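Local coordinates for BIS(5'-nucleosyl)-tetraphosphatase (Diadenosine tetraphosphatase), putative (Plasmodium falciparum, PDB 5CFJ), which probably hydrolyses diadenosine tetraphosphate asymmetrically, as a Nudix-family Ap4A hydrolase of the malaria parasite, at residues Ile11-Leu16 with Tyr99-Leu104; Glu31-Lys36 with Glu67-Asn72. All coordinates share one frame; numbering follows the deposited sequence.

Contact 1: Ile11-Leu16 with Tyr99-Leu104; sequences ILLCRL and YLAMLL. With SO4 (sulfate ion), chain D.
I11-L16 and Y99-L103 run side by side as parallel strands, their short axes 4.5 Å apart at closest and inclined by 28°, and I11 to C14 pair in turn with Y99 to M102. Four backbone hydrogen bonds join them: L12 N to Y99 O, A101 N to L12 O, C14 N to A101 O and L103 N to C14 O. The first is the most bent, 140° at the hydrogen, and L12 N stands above the carbonyl plane of Y99. On the face toward helix 57-69, CG2 of I11 lies 3.6 Å from CB of A101, whose small methyl lets the branched isoleucine settle close to the strand. CD1 of L13 reaches along the same face between CB of A101 and CB of L103. The other face, covered by helix 134-147, brings CD2 of L12 to 4.0 Å from CD1 of L100. With chi1 at 73°, C14 places SG between its own N and C, where the compact thiol packs against CD1 of L100 and CB of M102. One water accepts from L16 N and donates to L103 O. R15 leads away and meets a sulfate, probably from the crystallisation liquor, edge-on: NH1 bonds O2, in the guanidinium plane, at 3.0 Å and NH2 bonds O3 at 2.8 Å; NH1 also bonds N106 O. Parallel strands with a helix on each face characterise the central mixed sheet of the Nudix alpha/beta/alpha sandwich.

Contact 2: Glu31-Lys36 with Glu67-Asn72; sequences EFLFLK and EETGIN. With SO4 (sulfate ion), chain C.
Strand residues E31-K36 face the C-terminal end of helix 57-69 and the turn after it, with no hydrogen bond between them; the nearest CA atoms, those of L35 and E68, are 8.5 Å apart. L33 and L35 carry the contact from the strand. CD2 of L33 meets CG2 of T69 tip to tip at 3.8 Å, while the side chain of L35 crosses that of T69 at about a right angle, its CD1 4.0 Å from the same methyl. T69 suits this place because its two branches divide the work: chi1 of 71° turns CG2 to the leucines and leaves OG1 to accept from I71 N at 3.0 Å, an ST turn, and to hydrogen-bond to T65 O, one turn back. G70, with phi 75°, makes the turn out of the helix, and this end closes the Nudix box, the family's signature loop-helix-loop. I71 then comes back toward the sheet, its CD1 a loose 4.5 Å from CD2 of L33. L35 also runs aslant past E68, with CD1 4.0 Å from both CB and OE1. That buried carboxylate takes a hydrogen bond from K48 N through OE1, while OE2 lies near E64 and E115, consistent with the metal-binding glutamate cluster of Nudix enzymes. Remote from the helix, the extended K36 offers NZ to O1 and O2 of a sulfate that W44 also binds.

Contacts 1 and 2 lie about 10 Å apart, centre to centre, and meet through the adjacent antiparallel strands 6-16 and 30-37. L33 N probably bonds to L13 O at 3.0 Å, and R15 NE makes a 2.8 Å salt bridge to E31 OE1, at the start of the 31-36 segment. Hydrophobic layers continue across the seam: CD1 of L12 packs 3.7 Å from CD2 of F32 on the side of helix 134-147, and L13 touches both L33 and I71 on the other. Contact 2 seats the end of the Nudix-box helix, whose E64 and E68 probably belong to the glutamate cluster that binds catalytic divalent metals in Nudix relatives; contact 1 joins strands of the supporting sheet.

Contact 1: Ile11-Leu16 with Tyr99-Leu104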
# COMPACT_ATOMS: atom_id res chain seq x y z
N ILE A 11 -0.35 -4.55 1.93
CA ILE A 11 1.08 -4.39 2.06
C ILE A 11 1.42 -2.97 1.62
O ILE A 11 1.11 -2.56 0.50
CB ILE A 11 1.89 -5.40 1.21
CG1 ILE A 11 1.59 -6.85 1.64
CG2 ILE A 11 3.39 -5.09 1.27
CD1 ILE A 11 2.11 -7.20 3.04
N LEU A 12 2.03 -2.21 2.52
CA LEU A 12 2.64 -0.94 2.14
C LEU A 12 4.01 -1.29 1.57
O LEU A 12 4.99 -1.46 2.30
CB LEU A 12 2.74 0.02 3.32
CG LEU A 12 3.36 1.37 3.01
CD1 LEU A 12 2.53 2.11 1.96
CD2 LEU A 12 3.50 2.19 4.28
N LEU A 13 4.03 -1.49 0.26
CA LEU A 13 5.22 -1.94 -0.45
C LEU A 13 6.07 -0.74 -0.81
O LEU A 13 5.60 0.20 -1.46
CB LEU A 13 4.83 -2.73 -1.70
CG LEU A 13 5.98 -3.44 -2.41
CD1 LEU A 13 6.58 -4.54 -1.52
CD2 LEU A 13 5.49 -4.03 -3.73
N CYS A 14 7.33 -0.75 -0.38
CA CYS A 14 8.25 0.34 -0.66
C CYS A 14 9.48 -0.17 -1.40
O CYS A 14 9.71 -1.38 -1.49
CB CYS A 14 8.67 1.05 0.63
SG CYS A 14 9.80 0.16 1.70
N ARG A 15 10.24 0.76 -1.96
CA ARG A 15 11.52 0.46 -2.58
C ARG A 15 12.44 1.65 -2.36
O ARG A 15 11.98 2.79 -2.23
CB ARG A 15 11.36 0.16 -4.07
CG ARG A 15 10.98 1.36 -4.92
CD ARG A 15 10.76 0.97 -6.37
NE ARG A 15 10.60 2.16 -7.20
CZ ARG A 15 10.39 2.13 -8.51
NH1 ARG A 15 10.33 0.98 -9.15
NH2 ARG A 15 10.26 3.27 -9.19
N LEU A 16 13.74 1.38 -2.31
CA LEU A 16 14.73 2.43 -2.18
C LEU A 16 14.82 3.20 -3.50
O LEU A 16 15.01 2.61 -4.55
CB LEU A 16 16.08 1.82 -1.81
CG LEU A 16 17.21 2.80 -1.52
CD1 LEU A 16 16.92 3.62 -0.27
CD2 LEU A 16 18.51 2.04 -1.38
N TYR A 99 0.94 -3.35 6.35
CA TYR A 99 2.18 -3.97 6.81
C TYR A 99 3.28 -3.53 5.86
O TYR A 99 3.15 -3.73 4.66
CB TYR A 99 2.07 -5.49 6.84
CG TYR A 99 0.87 -6.01 7.61
CD1 TYR A 99 -0.35 -6.18 6.98
CD2 TYR A 99 0.96 -6.30 8.96
CE1 TYR A 99 -1.46 -6.65 7.67
CE2 TYR A 99 -0.15 -6.77 9.66
CZ TYR A 99 -1.35 -6.93 9.00
OH TYR A 99 -2.45 -7.38 9.67
N LEU A 100 4.34 -2.93 6.38
CA LEU A 100 5.42 -2.44 5.53
C LEU A 100 6.27 -3.57 4.99
O LEU A 100 6.62 -4.50 5.71
CB LEU A 100 6.29 -1.47 6.33
CG LEU A 100 7.44 -0.75 5.61
CD1 LEU A 100 6.92 0.20 4.53
CD2 LEU A 100 8.30 0.01 6.61
N ALA A 101 6.63 -3.49 3.71
CA ALA A 101 7.56 -4.45 3.12
C ALA A 101 8.45 -3.74 2.12
O ALA A 101 8.01 -2.79 1.47
CB ALA A 101 6.80 -5.58 2.44
N MET A 102 9.69 -4.18 2.00
CA MET A 102 10.59 -3.60 1.01
C MET A 102 10.80 -4.55 -0.15
O MET A 102 11.25 -5.69 0.01
CB MET A 102 11.93 -3.23 1.63
CG MET A 102 12.77 -2.37 0.70
SD MET A 102 14.39 -2.00 1.40
CE MET A 102 13.93 -1.16 2.91
N LEU A 103 10.46 -4.06 -1.33
CA LEU A 103 10.67 -4.80 -2.56
C LEU A 103 12.17 -4.88 -2.78
O LEU A 103 12.86 -3.87 -2.75
CB LEU A 103 9.98 -4.10 -3.71
CG LEU A 103 9.94 -4.84 -5.05
CD1 LEU A 103 9.13 -6.12 -4.96
CD2 LEU A 103 9.38 -3.90 -6.09
N LEU A 104 12.68 -6.09 -2.97
CA LEU A 104 14.11 -6.31 -3.04
C LEU A 104 14.69 -6.00 -4.43
O LEU A 104 15.84 -5.59 -4.55
CB LEU A 104 14.42 -7.76 -2.61
CG LEU A 104 14.05 -7.97 -1.13
CD1 LEU A 104 13.64 -9.41 -0.82
CD2 LEU A 104 15.21 -7.55 -0.26
S SO4 D . 8.79 2.41 -12.51
O1 SO4 D . 7.37 2.09 -12.55
O2 SO4 D . 9.53 1.26 -11.99
O3 SO4 D . 8.99 3.58 -11.65
O4 SO4 D . 9.25 2.72 -13.86
O HOH W 1 14.38 -1.44 -2.97

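Contact 2: Glu31-Lys36 with Glu67-Asn72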
# COMPACT_ATOMS: atom_id res chain seq x y z
N GLU A 31 10.19 5.08 -2.19
CA GLU A 31 8.96 5.22 -2.94
C GLU A 31 8.02 4.09 -2.53
O GLU A 31 8.48 3.04 -2.10
CB GLU A 31 9.21 5.16 -4.45
CG GLU A 31 9.98 6.33 -4.99
CD GLU A 31 10.50 6.11 -6.40
OE1 GLU A 31 10.81 4.95 -6.78
OE2 GLU A 31 10.63 7.10 -7.15
N PHE A 32 6.73 4.31 -2.72
CA PHE A 32 5.70 3.39 -2.29
C PHE A 32 4.79 3.08 -3.47
O PHE A 32 4.41 3.99 -4.22
CB PHE A 32 4.88 3.99 -1.15
CG PHE A 32 5.70 4.34 0.06
CD1 PHE A 32 6.31 5.58 0.17
CD2 PHE A 32 5.86 3.41 1.08
CE1 PHE A 32 7.08 5.88 1.28
CE2 PHE A 32 6.61 3.71 2.19
CZ PHE A 32 7.22 4.95 2.30
N LEU A 33 4.42 1.81 -3.63
CA LEU A 33 3.61 1.43 -4.77
C LEU A 33 2.14 1.76 -4.53
O LEU A 33 1.51 1.19 -3.65
CB LEU A 33 3.77 -0.06 -5.07
CG LEU A 33 2.94 -0.61 -6.24
CD1 LEU A 33 3.32 0.10 -7.54
CD2 LEU A 33 3.13 -2.12 -6.38
N PHE A 34 1.61 2.67 -5.34
CA PHE A 34 0.21 3.06 -5.26
C PHE A 34 -0.51 2.67 -6.54
O PHE A 34 0.03 2.77 -7.64
CB PHE A 34 0.08 4.56 -4.98
CG PHE A 34 0.09 4.88 -3.52
CD1 PHE A 34 -1.04 5.41 -2.92
CD2 PHE A 34 1.20 4.62 -2.72
CE1 PHE A 34 -1.07 5.67 -1.57
CE2 PHE A 34 1.18 4.89 -1.37
CZ PHE A 34 0.04 5.41 -0.79
N LEU A 35 -1.75 2.22 -6.36
CA LEU A 35 -2.57 1.69 -7.44
C LEU A 35 -3.81 2.55 -7.61
O LEU A 35 -4.46 2.91 -6.62
CB LEU A 35 -2.97 0.25 -7.13
CG LEU A 35 -1.86 -0.69 -6.66
CD1 LEU A 35 -2.45 -2.06 -6.35
CD2 LEU A 35 -0.76 -0.82 -7.69
N LYS A 36 -4.13 2.88 -8.86
CA LYS A 36 -5.28 3.74 -9.14
C LYS A 36 -6.53 2.90 -9.38
O LYS A 36 -6.60 2.14 -10.34
CB LYS A 36 -5.00 4.63 -10.35
CG LYS A 36 -6.11 5.64 -10.59
CD LYS A 36 -5.88 6.47 -11.83
CE LYS A 36 -7.00 7.47 -12.02
NZ LYS A 36 -6.67 8.44 -13.09
N GLU A 67 -2.71 -10.65 -5.85
CA GLU A 67 -3.82 -10.51 -6.78
C GLU A 67 -3.75 -9.20 -7.55
O GLU A 67 -4.05 -9.16 -8.75
CB GLU A 67 -5.15 -10.59 -6.05
CG GLU A 67 -5.46 -11.97 -5.52
CD GLU A 67 -6.84 -12.09 -4.91
OE1 GLU A 67 -7.73 -11.30 -5.28
OE2 GLU A 67 -7.03 -13.00 -4.07
N GLU A 68 -3.37 -8.12 -6.87
CA GLU A 68 -3.49 -6.79 -7.45
C GLU A 68 -2.24 -6.32 -8.19
O GLU A 68 -2.30 -5.36 -8.95
CB GLU A 68 -3.87 -5.78 -6.36
CG GLU A 68 -5.27 -6.04 -5.86
CD GLU A 68 -5.69 -5.15 -4.70
OE1 GLU A 68 -4.89 -4.32 -4.21
OE2 GLU A 68 -6.85 -5.28 -4.28
N THR A 69 -1.11 -6.99 -7.97
CA THR A 69 0.15 -6.56 -8.59
C THR A 69 0.95 -7.69 -9.23
O THR A 69 1.94 -7.43 -9.91
CB THR A 69 1.09 -5.89 -7.56
OG1 THR A 69 1.60 -6.88 -6.66
CG2 THR A 69 0.42 -4.78 -6.78
N GLY A 70 0.58 -8.94 -8.96
CA GLY A 70 1.37 -10.08 -9.41
C GLY A 70 2.65 -10.29 -8.61
O GLY A 70 3.41 -11.21 -8.90
N ILE A 71 2.89 -9.47 -7.59
CA ILE A 71 4.11 -9.59 -6.81
C ILE A 71 3.86 -10.46 -5.58
O ILE A 71 3.03 -10.11 -4.73
CB ILE A 71 4.64 -8.22 -6.37
CG1 ILE A 71 4.93 -7.34 -7.60
CG2 ILE A 71 5.87 -8.37 -5.50
CD1 ILE A 71 5.30 -5.91 -7.25
N ASN A 72 4.57 -11.59 -5.49
CA ASN A 72 4.42 -12.51 -4.38
C ASN A 72 5.41 -12.19 -3.26
O ASN A 72 6.36 -11.44 -3.46
CB ASN A 72 4.60 -13.95 -4.85
CG ASN A 72 3.72 -14.92 -4.10
OD1 ASN A 72 3.29 -14.66 -2.98
ND2 ASN A 72 3.44 -16.05 -4.72
S SO4 C . -5.11 11.08 -11.37
O1 SO4 C . -4.51 10.32 -12.46
O2 SO4 C . -6.25 10.34 -10.82
O3 SO4 C . -4.13 11.29 -10.31
O4 SO4 C . -5.58 12.37 -11.87